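Local coordinates for protein (o6-methylguanine-dna methyltransferase) (Thermococcus kodakarensis, PDB 1MGT), which repairs O6-methylguanine and O4-methylthymine in DNA by transferring the methyl group irreversibly to its own cysteine, a suicide reaction, at residues E45-K49 with R50-I54; K6-G10 with E11-W15; L119-S122 with P123-G127; S79-R82 with E83-F86; K102-K105 with R106-I110. One frame throughout, in Å; residues are numbered along the deposited sequence.

Interaction 1 of 5, residues E45-K49 with R50-I54; sequences EHLGK and RGVSI. With SO4 (sulfate ion), chain D.
Leu47 O takes the backbone N-H groups of Arg50 (N to O 2.9 Å) and Val52 (3.1 Å), which arrive over opposite faces of its carbonyl plane, while Gly51 N bonds to Gly48 O at 3.0 Å; with Gly51 at positive phi (83°), this is the Schellman motif that ends helix 33-49. A water donates to both Gly48 O and Val52 O. On the apolar flank, Val52 CB lies 4.0 Å from Leu47 CB, and the tip of the same leucine, CD1, meets Ile54 CD1. With its chain extended from CG to NE, Arg50 carries its guanidinium beside the imidazole, and His46 CE1 sits over the rim of one guanidinium face, 3.8 Å from Arg50 NE, the two planes 46° apart. The edge of the same guanidinium holds a sulfate ion: Arg50 NE reaches O1 at 2.9 Å and Arg50 NH2 reaches O4 at 2.6 Å, both bonds nearly straight. Arg132 also binds this ion, and Glu93 forms a salt bridge with Arg50 NH1. Gripped by anions at two places, the guanidinium has its rotation fixed, and the sulfate would be expected to offset the charge of Arg50 and Arg132.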
loop_
_atom_site.group_PDB
_atom_site.type_symbol
_atom_site.label_atom_id
_atom_site.label_comp_id
_atom_site.label_asym_id
_atom_site.label_seq_id
_atom_site.Cartn_x
_atom_site.Cartn_y
_atom_site.Cartn_z
ATOM N N GLU A 45 -3.734 -14.050 -4.787
ATOM C CA GLU A 45 -5.002 -14.753 -4.850
ATOM C C GLU A 45 -6.121 -13.746 -5.152
ATOM O O GLU A 45 -6.993 -14.011 -5.968
ATOM C CB GLU A 45 -5.320 -15.529 -3.591
ATOM C CG GLU A 45 -6.399 -16.590 -3.759
ATOM C CD GLU A 45 -5.905 -17.806 -4.535
ATOM O OE1 GLU A 45 -4.749 -18.250 -4.332
ATOM O OE2 GLU A 45 -6.689 -18.325 -5.364
ATOM N N HIS A 46 -6.067 -12.608 -4.462
ATOM C CA HIS A 46 -7.050 -11.563 -4.691
ATOM C C HIS A 46 -6.955 -11.016 -6.118
ATOM O O HIS A 46 -7.973 -10.891 -6.780
ATOM C CB HIS A 46 -6.813 -10.435 -3.663
ATOM C CG HIS A 46 -7.522 -9.167 -4.052
ATOM N ND1 HIS A 46 -8.881 -9.027 -3.891
ATOM C CD2 HIS A 46 -7.078 -8.012 -4.598
ATOM C CE1 HIS A 46 -9.255 -7.838 -4.311
ATOM N NE2 HIS A 46 -8.189 -7.207 -4.744
ATOM N N LEU A 47 -5.761 -10.691 -6.602
ATOM C CA LEU A 47 -5.619 -10.161 -7.956
ATOM C C LEU A 47 -5.995 -11.220 -9.014
ATOM O O LEU A 47 -6.619 -10.895 -10.017
ATOM C CB LEU A 47 -4.188 -9.703 -8.204
ATOM C CG LEU A 47 -3.722 -8.487 -7.357
ATOM C CD1 LEU A 47 -2.237 -8.275 -7.482
ATOM C CD2 LEU A 47 -4.506 -7.266 -7.848
ATOM N N GLY A 48 -5.640 -12.460 -8.725
ATOM C CA GLY A 48 -5.979 -13.562 -9.672
ATOM C C GLY A 48 -7.494 -13.687 -9.777
ATOM O O GLY A 48 -8.021 -13.922 -10.865
ATOM N N LYS A 49 -8.252 -13.515 -8.690
ATOM C CA LYS A 49 -9.704 -13.589 -8.734
ATOM C C LYS A 49 -10.295 -12.424 -9.525
ATOM O O LYS A 49 -11.485 -12.443 -9.899
ATOM C CB LYS A 49 -10.277 -13.637 -7.308
ATOM C CG LYS A 49 -10.123 -15.043 -6.695
ATOM C CD LYS A 49 -11.389 -15.845 -6.928
ATOM C CE LYS A 49 -11.118 -17.228 -7.502
ATOM N NZ LYS A 49 -10.174 -18.019 -6.667
ATOM N N ARG A 50 -9.510 -11.383 -9.774
ATOM C CA ARG A 50 -9.966 -10.240 -10.558
ATOM C C ARG A 50 -9.462 -10.305 -11.989
ATOM O O ARG A 50 -9.563 -9.352 -12.756
ATOM C CB ARG A 50 -9.635 -8.901 -9.908
ATOM C CG ARG A 50 -10.707 -8.665 -8.791
ATOM C CD ARG A 50 -10.486 -7.268 -8.255
ATOM N NE ARG A 50 -11.501 -6.931 -7.243
ATOM C CZ ARG A 50 -11.555 -5.627 -6.855
ATOM N NH1 ARG A 50 -10.718 -4.761 -7.386
ATOM N NH2 ARG A 50 -12.460 -5.298 -5.944
ATOM N N GLY A 51 -8.946 -11.488 -12.374
ATOM C CA GLY A 51 -8.460 -11.721 -13.706
ATOM C C GLY A 51 -7.074 -11.291 -14.046
ATOM O O GLY A 51 -6.701 -11.228 -15.233
ATOM N N VAL A 52 -6.224 -10.971 -13.075
ATOM C CA VAL A 52 -4.866 -10.544 -13.331
ATOM C C VAL A 52 -3.930 -11.762 -13.416
ATOM O O VAL A 52 -4.048 -12.647 -12.578
ATOM C CB VAL A 52 -4.379 -9.613 -12.187
ATOM C CG1 VAL A 52 -2.964 -9.142 -12.458
ATOM C CG2 VAL A 52 -5.364 -8.434 -12.092
ATOM N N SER A 53 -3.079 -11.793 -14.421
ATOM C CA SER A 53 -2.130 -12.905 -14.576
ATOM C C SER A 53 -0.876 -12.589 -13.768
ATOM O O SER A 53 -0.250 -11.569 -14.049
ATOM C CB SER A 53 -1.755 -13.023 -16.072
ATOM O OG SER A 53 -2.931 -13.507 -16.714
ATOM N N ILE A 54 -0.557 -13.425 -12.799
ATOM C CA ILE A 54 0.552 -13.271 -11.915
ATOM C C ILE A 54 1.548 -14.441 -11.944
ATOM O O ILE A 54 1.107 -15.588 -11.910
ATOM C CB ILE A 54 0.029 -13.269 -10.430
ATOM C CG1 ILE A 54 -1.017 -12.174 -10.199
ATOM C CG2 ILE A 54 1.187 -13.069 -9.466
ATOM C CD1 ILE A 54 -0.481 -10.779 -10.408
HETATM S S SO4 D . -13.828 -8.390 -4.879
HETATM O O1 SO4 D . -13.348 -8.881 -6.208
HETATM O O2 SO4 D . -12.743 -8.542 -3.855
HETATM O O3 SO4 D . -15.025 -9.191 -4.453
HETATM O O4 SO4 D . -14.224 -6.946 -4.963
HETATM O O HOH W 1 -6.454 -14.770 -13.132
#

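Interaction 2 of 5, residues K6-G10 with E11-W15; sequences KFRVG and ERVVW. With SO4 (sulfate ion), chain C.
A two-residue beta hairpin joins strand 2-9 to strand 12-20, its reversal a type II' turn from Val9 to Arg12 with Gly10 at positive phi. Two hydrogen-bonded antiparallel pairs zip it up: Val9 with Arg12 next to the turn, and Phe7 with Val14, where Phe7 N to Val14 O and Val14 N to Phe7 O are both 2.8 Å. Arg8 faces Val13 and Lys6 faces Trp15 in non-hydrogen-bonded pairs, all four side chains on one side of the sheet. Here Lys6 CB stands 3.6 Å above the centre of the Trp15 six-membered ring, a CH-pi contact. The lysine has CG anti to its backbone N (chi1 159°) and stays extended beyond it, which takes the chain across the indole; Lys6 CG to Val13 CG1 is tight at 3.5 Å. Lys6 NZ then meets O1 of a sulfate at 2.6 Å. Arg8 lies alongside Val13 and offers the same ion its guanidinium edge, with Arg8 NH2 on O1 (2.7 Å) and NH1 on O4 (2.8 Å). A water links Arg8 NH1 to the carbonyls of Gly10 and Arg12. On the other side of the sheet, Phe7 stacks on Phe68, while Val14 and Arg12 touch Phe162 of helix 157-166. The type II' turn with its alternating hydrogen-bonded and non-hydrogen-bonded pairs is typical of a two-residue hairpin, here at the edge of a three-stranded antiparallel sheet.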
loop_
_atom_site.group_PDB
_atom_site.type_symbol
_atom_site.label_atom_id
_atom_site.label_comp_id
_atom_site.label_asym_id
_atom_site.label_seq_id
_atom_site.Cartn_x
_atom_site.Cartn_y
_atom_site.Cartn_z
ATOM N N LYS A 6 15.099 -6.890 1.915
ATOM C CA LYS A 6 14.998 -6.510 3.341
ATOM C C LYS A 6 15.712 -5.183 3.521
ATOM O O LYS A 6 16.705 -4.905 2.827
ATOM C CB LYS A 6 15.635 -7.634 4.125
ATOM C CG LYS A 6 16.140 -7.394 5.522
ATOM C CD LYS A 6 16.963 -8.615 5.933
ATOM C CE LYS A 6 17.574 -8.467 7.308
ATOM N NZ LYS A 6 18.615 -9.533 7.479
ATOM N N PHE A 7 15.172 -4.311 4.371
ATOM C CA PHE A 7 15.774 -3.008 4.617
ATOM C C PHE A 7 15.829 -2.784 6.130
ATOM O O PHE A 7 14.961 -3.268 6.867
ATOM C CB PHE A 7 14.908 -1.853 4.040
ATOM C CG PHE A 7 14.785 -1.970 2.530
ATOM C CD1 PHE A 7 13.762 -2.702 1.962
ATOM C CD2 PHE A 7 15.735 -1.369 1.726
ATOM C CE1 PHE A 7 13.686 -2.802 0.571
ATOM C CE2 PHE A 7 15.665 -1.478 0.347
ATOM C CZ PHE A 7 14.628 -2.211 -0.223
ATOM N N ARG A 8 16.818 -2.031 6.575
ATOM C CA ARG A 8 16.901 -1.735 8.004
ATOM C C ARG A 8 16.449 -0.281 8.232
ATOM O O ARG A 8 16.735 0.601 7.421
ATOM C CB ARG A 8 18.358 -1.830 8.462
ATOM C CG ARG A 8 18.868 -3.258 8.486
ATOM C CD ARG A 8 20.230 -3.376 9.211
ATOM N NE ARG A 8 20.692 -4.760 9.001
ATOM C CZ ARG A 8 20.264 -5.810 9.664
ATOM N NH1 ARG A 8 19.364 -5.733 10.638
ATOM N NH2 ARG A 8 20.756 -7.013 9.338
ATOM N N VAL A 9 15.719 -0.054 9.293
ATOM C CA VAL A 9 15.285 1.306 9.684
ATOM C C VAL A 9 15.654 1.328 11.177
ATOM O O VAL A 9 14.874 0.941 12.024
ATOM C CB VAL A 9 13.835 1.651 9.454
ATOM C CG1 VAL A 9 13.594 3.121 9.877
ATOM C CG2 VAL A 9 13.450 1.496 7.984
ATOM N N GLY A 10 16.920 1.659 11.433
ATOM C CA GLY A 10 17.398 1.638 12.825
ATOM C C GLY A 10 17.378 0.165 13.279
ATOM O O GLY A 10 17.965 -0.687 12.594
ATOM N N GLU A 11 16.804 -0.128 14.420
ATOM C CA GLU A 11 16.744 -1.462 14.958
ATOM C C GLU A 11 15.638 -2.325 14.370
ATOM O O GLU A 11 15.509 -3.489 14.750
ATOM C CB GLU A 11 16.608 -1.434 16.488
ATOM C CG GLU A 11 15.286 -0.857 16.963
ATOM C CD GLU A 11 15.273 0.646 17.136
ATOM O OE1 GLU A 11 14.550 1.093 18.069
ATOM O OE2 GLU A 11 15.929 1.425 16.412
ATOM N N ARG A 12 14.800 -1.764 13.516
ATOM C CA ARG A 12 13.721 -2.572 12.927
ATOM C C ARG A 12 14.149 -3.079 11.554
ATOM O O ARG A 12 15.013 -2.496 10.906
ATOM C CB ARG A 12 12.440 -1.744 12.772
ATOM C CG ARG A 12 12.018 -1.069 14.081
ATOM C CD ARG A 12 10.497 -0.866 14.089
ATOM N NE ARG A 12 9.824 -2.149 14.247
ATOM C CZ ARG A 12 8.642 -2.352 14.818
ATOM N NH1 ARG A 12 7.949 -1.339 15.323
ATOM N NH2 ARG A 12 8.162 -3.593 14.872
ATOM N N VAL A 13 13.499 -4.162 11.131
ATOM C CA VAL A 13 13.813 -4.712 9.811
ATOM C C VAL A 13 12.481 -4.712 9.047
ATOM O O VAL A 13 11.496 -5.087 9.684
ATOM C CB VAL A 13 14.387 -6.127 9.881
ATOM C CG1 VAL A 13 14.429 -6.761 8.508
ATOM C CG2 VAL A 13 15.838 -6.066 10.420
ATOM N N VAL A 14 12.468 -4.222 7.841
ATOM C CA VAL A 14 11.237 -4.216 7.052
ATOM C C VAL A 14 11.499 -5.005 5.749
ATOM O O VAL A 14 12.451 -4.687 5.047
ATOM C CB VAL A 14 10.814 -2.787 6.644
ATOM C CG1 VAL A 14 9.584 -2.810 5.763
ATOM C CG2 VAL A 14 10.493 -1.963 7.910
ATOM N N TRP A 15 10.631 -5.951 5.454
ATOM C CA TRP A 15 10.744 -6.740 4.223
ATOM C C TRP A 15 9.726 -6.186 3.218
ATOM O O TRP A 15 8.580 -5.981 3.631
ATOM C CB TRP A 15 10.343 -8.199 4.539
ATOM C CG TRP A 15 11.449 -8.928 5.255
ATOM C CD1 TRP A 15 11.709 -8.962 6.585
ATOM C CD2 TRP A 15 12.452 -9.727 4.616
ATOM N NE1 TRP A 15 12.824 -9.733 6.827
ATOM C CE2 TRP A 15 13.295 -10.220 5.639
ATOM C CE3 TRP A 15 12.709 -10.060 3.284
ATOM C CZ2 TRP A 15 14.381 -11.044 5.357
ATOM C CZ3 TRP A 15 13.801 -10.884 3.014
ATOM C CH2 TRP A 15 14.616 -11.357 4.053
HETATM S S SO4 C . 18.692 -9.495 11.097
HETATM O O1 SO4 C . 19.577 -9.368 9.912
HETATM O O2 SO4 C . 19.252 -10.527 12.037
HETATM O O3 SO4 C . 17.313 -9.905 10.706
HETATM O O4 SO4 C . 18.608 -8.186 11.832
HETATM O O HOH W 2 17.876 -3.460 11.827
#

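Interaction 3 of 5, residues L119-S122 with P123-G127; sequences LNTS and PRAVG
Ser122 and Pro123 meet at the start of helix 123-131; Ser122 carries most of the contact, with Pro123, Ala125 and Thr121 giving smaller shares. The serine hydroxyl accepts from Ala125 N at 3.1 Å (159° at the hydrogen), while Ser122 O receives Val126 N at 3.1 Å, the first regular bond of the helix. A chi1 of 71° sets OG between the backbone N and the carbonyl carbon, turned back over the opening turn, where it also lies 3.4 Å from Ala125 CB. Ser122 is thus the N-cap of helix 123-131, which belongs to the DNA-binding domain of the helix-turn-helix clan; Pro123 follows as the first helical residue, where the lack of an N-H costs nothing. Thr121 rests on the same first turn: its OG1 is 3.5 Å from Ala125 CB, whereas its CG2 meets Val126 CG2 at 3.8 Å, the two side chains crossing at a slant. Phe92 of helix 91-103 touches both Thr121 and Ala125, and Val126 packs on Leu115 and Ala116, its side chain about 8 Å from that of Cys141, assigned as the methyl-accepting nucleophile.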
loop_
_atom_site.group_PDB
_atom_site.type_symbol
_atom_site.label_atom_id
_atom_site.label_comp_id
_atom_site.label_asym_id
_atom_site.label_seq_id
_atom_site.Cartn_x
_atom_site.Cartn_y
_atom_site.Cartn_z
ATOM N N LEU A 119 -15.234 12.616 -1.498
ATOM C CA LEU A 119 -15.464 11.921 -2.773
ATOM C C LEU A 119 -16.917 11.615 -3.035
ATOM O O LEU A 119 -17.238 10.813 -3.933
ATOM C CB LEU A 119 -14.650 10.621 -2.654
ATOM C CG LEU A 119 -13.255 10.537 -3.258
ATOM C CD1 LEU A 119 -12.632 11.840 -3.662
ATOM C CD2 LEU A 119 -12.348 9.723 -2.343
ATOM N N ASN A 120 -17.841 12.186 -2.245
ATOM C CA ASN A 120 -19.264 11.939 -2.418
ATOM C C ASN A 120 -19.613 10.459 -2.335
ATOM O O ASN A 120 -20.445 9.964 -3.109
ATOM C CB ASN A 120 -19.769 12.475 -3.785
ATOM C CG ASN A 120 -19.663 13.990 -3.811
ATOM O OD1 ASN A 120 -19.955 14.654 -2.811
ATOM N ND2 ASN A 120 -19.213 14.518 -4.931
ATOM N N THR A 121 -18.968 9.749 -1.420
ATOM C CA THR A 121 -19.270 8.315 -1.313
ATOM C C THR A 121 -19.529 7.975 0.129
ATOM O O THR A 121 -19.699 8.887 0.970
ATOM C CB THR A 121 -18.110 7.510 -1.950
ATOM O OG1 THR A 121 -18.438 6.109 -1.942
ATOM C CG2 THR A 121 -16.810 7.748 -1.203
ATOM N N SER A 122 -19.594 6.697 0.472
ATOM C CA SER A 122 -19.846 6.300 1.853
ATOM C C SER A 122 -18.576 5.780 2.510
ATOM O O SER A 122 -17.652 5.273 1.860
ATOM C CB SER A 122 -20.907 5.195 1.879
ATOM O OG SER A 122 -20.403 3.982 1.375
ATOM N N PRO A 123 -18.494 5.918 3.820
ATOM C CA PRO A 123 -17.364 5.465 4.601
ATOM C C PRO A 123 -17.179 3.952 4.394
ATOM O O PRO A 123 -16.044 3.491 4.400
ATOM C CB PRO A 123 -17.749 5.764 6.050
ATOM C CG PRO A 123 -18.871 6.722 5.983
ATOM C CD PRO A 123 -19.543 6.586 4.660
ATOM N N ARG A 124 -18.252 3.200 4.223
ATOM C CA ARG A 124 -18.141 1.763 3.988
ATOM C C ARG A 124 -17.490 1.493 2.626
ATOM O O ARG A 124 -16.587 0.650 2.604
ATOM C CB ARG A 124 -19.458 1.033 4.129
ATOM C CG ARG A 124 -19.937 1.022 5.576
ATOM C CD ARG A 124 -21.334 0.378 5.665
ATOM N NE ARG A 124 -21.915 0.778 6.945
ATOM C CZ ARG A 124 -22.640 0.017 7.743
ATOM N NH1 ARG A 124 -22.904 -1.241 7.420
ATOM N NH2 ARG A 124 -23.093 0.528 8.879
ATOM N N ALA A 125 -17.859 2.236 1.609
ATOM C CA ALA A 125 -17.212 2.039 0.290
ATOM C C ALA A 125 -15.736 2.326 0.357
ATOM O O ALA A 125 -14.873 1.629 -0.216
ATOM C CB ALA A 125 -17.933 2.895 -0.757
ATOM N N VAL A 126 -15.326 3.383 1.092
ATOM C CA VAL A 126 -13.932 3.761 1.249
ATOM C C VAL A 126 -13.206 2.678 2.056
ATOM O O VAL A 126 -12.072 2.346 1.727
ATOM C CB VAL A 126 -13.787 5.115 1.996
ATOM C CG1 VAL A 126 -12.360 5.354 2.461
ATOM C CG2 VAL A 126 -14.188 6.228 1.015
ATOM N N GLY A 127 -13.886 2.166 3.077
ATOM C CA GLY A 127 -13.286 1.107 3.905
ATOM C C GLY A 127 -13.023 -0.119 3.004
ATOM O O GLY A 127 -11.932 -0.697 3.070
#

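Interaction 4 of 5, residues S79-R82 with E83-F86; sequences SFLR and ELSF
Over one face of the Phe80 ring lies the aliphatic part of Glu83, its CG 4.1 Å above the ring centre and 2° off the normal, a CH-pi contact, while Leu84 CD2 comes in at the ring edge, 3.7 Å from Phe80 CE2. At the edge of the Phe86 ring, near its plane, sits a water that donates to both Leu81 O and Leu84 O. With chi1 at -159°, CG of Phe80 lies opposite the backbone N, which brings the ring against Glu83 and Leu84. Glu83 bends at chi2 and runs side by side with Arg82, yet Arg82 NE stays 4.0 Å from Glu83 OE2, too far for a salt bridge, and the guanidinium and carboxylate planes are 67° apart. The backbone turns through two bonds: Glu83 N to Phe80 O at 3.0 Å, and Leu84 N to Leu81 O at 3.2 Å. Leu81 CD1 meets Leu84 CD1 at 4.1 Å. Phe80 packs on Lys66, Val67 and Val70 of helix 63-71, and Leu84 touches Val24 and Tyr135. The chemistry is divided: Glu83 lends its methylenes to an aromatic face, while Arg82 close by and Lys66 in a long, weak ion pair would favour its ionised carboxylate.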
loop_
_atom_site.group_PDB
_atom_site.type_symbol
_atom_site.label_atom_id
_atom_site.label_comp_id
_atom_site.label_asym_id
_atom_site.label_seq_id
_atom_site.Cartn_x
_atom_site.Cartn_y
_atom_site.Cartn_z
ATOM N N SER A 79 4.662 10.719 -6.897
ATOM C CA SER A 79 5.602 10.443 -7.999
ATOM C C SER A 79 5.661 8.965 -8.335
ATOM O O SER A 79 6.160 8.620 -9.407
ATOM C CB SER A 79 6.992 10.979 -7.679
ATOM O OG SER A 79 7.510 10.318 -6.547
ATOM N N PHE A 80 5.123 8.092 -7.477
ATOM C CA PHE A 80 5.142 6.653 -7.752
ATOM C C PHE A 80 3.916 6.218 -8.539
ATOM O O PHE A 80 3.898 5.100 -9.067
ATOM C CB PHE A 80 5.204 5.863 -6.443
ATOM C CG PHE A 80 5.717 4.443 -6.568
ATOM C CD1 PHE A 80 7.053 4.163 -6.364
ATOM C CD2 PHE A 80 4.872 3.402 -6.877
ATOM C CE1 PHE A 80 7.529 2.865 -6.474
ATOM C CE2 PHE A 80 5.325 2.096 -6.983
ATOM C CZ PHE A 80 6.669 1.834 -6.784
ATOM N N LEU A 81 2.891 7.073 -8.673
ATOM C CA LEU A 81 1.683 6.696 -9.398
ATOM C C LEU A 81 1.947 6.158 -10.804
ATOM O O LEU A 81 1.291 5.203 -11.207
ATOM C CB LEU A 81 0.732 7.886 -9.519
ATOM C CG LEU A 81 -0.556 8.015 -8.763
ATOM C CD1 LEU A 81 -0.775 7.110 -7.584
ATOM C CD2 LEU A 81 -0.787 9.497 -8.348
ATOM N N ARG A 82 2.874 6.723 -11.557
ATOM C CA ARG A 82 3.166 6.267 -12.910
ATOM C C ARG A 82 3.734 4.854 -13.001
ATOM O O ARG A 82 3.711 4.267 -14.088
ATOM C CB ARG A 82 4.194 7.250 -13.528
ATOM C CG ARG A 82 5.259 7.609 -12.518
ATOM C CD ARG A 82 6.591 6.931 -12.737
ATOM N NE ARG A 82 7.549 7.798 -13.419
ATOM C CZ ARG A 82 7.416 8.368 -14.601
ATOM N NH1 ARG A 82 8.400 9.144 -15.087
ATOM N NH2 ARG A 82 6.332 8.203 -15.344
ATOM N N GLU A 83 4.246 4.313 -11.906
ATOM C CA GLU A 83 4.792 2.961 -11.913
ATOM C C GLU A 83 3.709 1.900 -11.694
ATOM O O GLU A 83 3.987 0.711 -11.885
ATOM C CB GLU A 83 5.801 2.792 -10.777
ATOM C CG GLU A 83 6.850 3.866 -10.641
ATOM C CD GLU A 83 7.993 3.704 -11.622
ATOM O OE1 GLU A 83 7.941 2.772 -12.453
ATOM O OE2 GLU A 83 8.932 4.521 -11.550
ATOM N N LEU A 84 2.516 2.298 -11.285
ATOM C CA LEU A 84 1.429 1.373 -11.001
ATOM C C LEU A 84 0.643 0.927 -12.201
ATOM O O LEU A 84 0.220 1.756 -13.011
ATOM C CB LEU A 84 0.456 2.019 -9.976
ATOM C CG LEU A 84 1.146 2.497 -8.690
ATOM C CD1 LEU A 84 0.132 3.160 -7.753
ATOM C CD2 LEU A 84 1.841 1.345 -7.972
ATOM N N SER A 85 0.364 -0.380 -12.322
ATOM C CA SER A 85 -0.404 -0.816 -13.482
ATOM C C SER A 85 -1.897 -0.645 -13.341
ATOM O O SER A 85 -2.607 -0.585 -14.363
ATOM C CB SER A 85 -0.137 -2.319 -13.752
ATOM O OG SER A 85 -0.831 -3.039 -12.737
ATOM N N PHE A 86 -2.451 -0.610 -12.132
ATOM C CA PHE A 86 -3.864 -0.538 -11.872
ATOM C C PHE A 86 -4.593 -1.769 -12.399
ATOM O O PHE A 86 -5.804 -1.731 -12.611
ATOM C CB PHE A 86 -4.573 0.751 -12.332
ATOM C CG PHE A 86 -4.172 1.869 -11.380
ATOM C CD1 PHE A 86 -3.198 2.765 -11.730
ATOM C CD2 PHE A 86 -4.792 1.941 -10.136
ATOM C CE1 PHE A 86 -2.801 3.780 -10.869
ATOM C CE2 PHE A 86 -4.387 2.953 -9.277
ATOM C CZ PHE A 86 -3.420 3.851 -9.631
HETATM O O HOH W 3 -0.239 4.497 -13.607
#

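Interaction 5 of 5, residues K102-K105 with R106-I110; sequences KNVK and RGSVI
Two hydrogen bonds converge on Lys105 O, both from Ser108. The backbone N-H of Ser108 reaches it at 3.0 Å and closes a type II beta turn from Lys105 to Ser108; the hydroxyl donates to the same oxygen, Ser108 OG to Lys105 O being 2.8 Å, and lies in the carbonyl plane on a lone pair. A chi1 of 77° turns OG back across the turn, and Ser108 thus holds the carbonyl by two bonds. Gly107, at positive phi (99°), takes the third position of the turn. The apolar contact is between Val104 CG2 and Ile110 CG2, 4.1 Å apart, the side chains crossing at about a right angle; Val104 CG1 also makes a plain van der Waals contact with Ser108 OG. Among the charged groups, Arg106, its chain extended, donates through NH2 to Leu71 O, while Val104 O accepts from Arg143. Beyond the turn, Ile110 pairs through its backbone with Arg143 and Val145. This is a glycine-containing type II turn between a helix and a short strand, linking helix 91-103 to the two-stranded parallel sheet of the DNA-binding domain.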
loop_
_atom_site.group_PDB
_atom_site.type_symbol
_atom_site.label_atom_id
_atom_site.label_comp_id
_atom_site.label_asym_id
_atom_site.label_seq_id
_atom_site.Cartn_x
_atom_site.Cartn_y
_atom_site.Cartn_z
ATOM N N LYS A 102 -2.650 11.903 -4.034
ATOM C CA LYS A 102 -2.318 13.273 -4.410
ATOM C C LYS A 102 -2.689 14.287 -3.331
ATOM O O LYS A 102 -2.079 15.363 -3.289
ATOM C CB LYS A 102 -3.145 13.644 -5.666
ATOM C CG LYS A 102 -2.564 13.030 -6.941
ATOM C CD LYS A 102 -3.374 13.445 -8.167
ATOM C CE LYS A 102 -3.105 12.444 -9.299
ATOM N NZ LYS A 102 -3.440 13.013 -10.640
ATOM N N ASN A 103 -3.688 13.962 -2.506
ATOM C CA ASN A 103 -4.091 14.991 -1.534
ATOM C C ASN A 103 -3.813 14.782 -0.079
ATOM O O ASN A 103 -3.843 15.806 0.656
ATOM C CB ASN A 103 -5.631 15.182 -1.721
ATOM C CG ASN A 103 -5.935 15.742 -3.092
ATOM O OD1 ASN A 103 -5.601 16.896 -3.368
ATOM N ND2 ASN A 103 -6.535 14.932 -3.957
ATOM N N VAL A 104 -3.597 13.577 0.404
ATOM C CA VAL A 104 -3.334 13.346 1.830
ATOM C C VAL A 104 -1.826 13.263 1.994
ATOM O O VAL A 104 -1.195 12.239 1.719
ATOM C CB VAL A 104 -4.085 12.121 2.346
ATOM C CG1 VAL A 104 -3.919 11.946 3.848
ATOM C CG2 VAL A 104 -5.593 12.316 2.042
ATOM N N LYS A 105 -1.241 14.384 2.412
ATOM C CA LYS A 105 0.201 14.490 2.516
ATOM C C LYS A 105 0.858 13.812 3.691
ATOM O O LYS A 105 0.286 13.610 4.749
ATOM C CB LYS A 105 0.603 15.988 2.541
ATOM C CG LYS A 105 -0.000 16.829 1.447
ATOM C CD LYS A 105 0.450 16.468 0.057
ATOM C CE LYS A 105 -0.368 17.197 -1.008
ATOM N NZ LYS A 105 -0.104 18.674 -0.947
ATOM N N ARG A 106 2.134 13.483 3.480
ATOM C CA ARG A 106 2.936 12.859 4.535
ATOM C C ARG A 106 2.935 13.766 5.772
ATOM O O ARG A 106 3.170 14.968 5.615
ATOM C CB ARG A 106 4.364 12.736 3.989
ATOM C CG ARG A 106 5.253 11.833 4.833
ATOM C CD ARG A 106 6.677 11.835 4.213
ATOM N NE ARG A 106 7.545 11.060 5.114
ATOM C CZ ARG A 106 7.683 9.734 4.980
ATOM N NH1 ARG A 106 7.038 9.104 4.011
ATOM N NH2 ARG A 106 8.474 9.111 5.834
ATOM N N GLY A 107 2.664 13.207 6.931
ATOM C CA GLY A 107 2.626 13.988 8.171
ATOM C C GLY A 107 1.189 14.341 8.548
ATOM O O GLY A 107 0.949 14.912 9.621
ATOM N N SER A 108 0.229 14.006 7.682
ATOM C CA SER A 108 -1.167 14.290 7.986
ATOM C C SER A 108 -1.990 13.016 7.845
ATOM O O SER A 108 -1.465 12.003 7.351
ATOM C CB SER A 108 -1.745 15.392 7.085
ATOM O OG SER A 108 -2.024 14.816 5.798
ATOM N N VAL A 109 -3.223 13.055 8.325
ATOM C CA VAL A 109 -4.137 11.925 8.282
ATOM C C VAL A 109 -5.515 12.432 7.837
ATOM O O VAL A 109 -5.674 13.643 7.642
ATOM C CB VAL A 109 -4.288 11.194 9.616
ATOM C CG1 VAL A 109 -2.948 10.610 10.112
ATOM C CG2 VAL A 109 -4.858 12.138 10.685
ATOM N N ILE A 110 -6.434 11.513 7.654
ATOM C CA ILE A 110 -7.811 11.875 7.263
ATOM C C ILE A 110 -8.685 10.745 7.779
ATOM O O ILE A 110 -8.242 9.584 7.838
ATOM C CB ILE A 110 -7.975 12.089 5.769
ATOM C CG1 ILE A 110 -9.353 12.734 5.481
ATOM C CG2 ILE A 110 -7.861 10.743 5.020
ATOM C CD1 ILE A 110 -9.379 13.506 4.174
#

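All five contacts are local and follow one another in series along the chain, without nesting or crossing. Interaction 2 closes the first hairpin of the three-stranded antiparallel sheet. Interaction 1 ends helix 33-49 and leads into the loop before helix 63-71, and interaction 4 forms a turn in the loop between helices 63-71 and 91-103. Interaction 5 then turns the chain from helix 91-103 into strand 110-111, and interaction 3 starts helix 123-131. Interactions 1, 2 and 4 belong to the N-terminal part of the protein, 3 and 5 to the DNA-binding domain. One place where these parts meet is between interactions 4 and 5, where Leu81 CD2 packs 3.9 Å from Lys102 CE. Interactions 2 and 3 lie on opposite sides of the chain's centre.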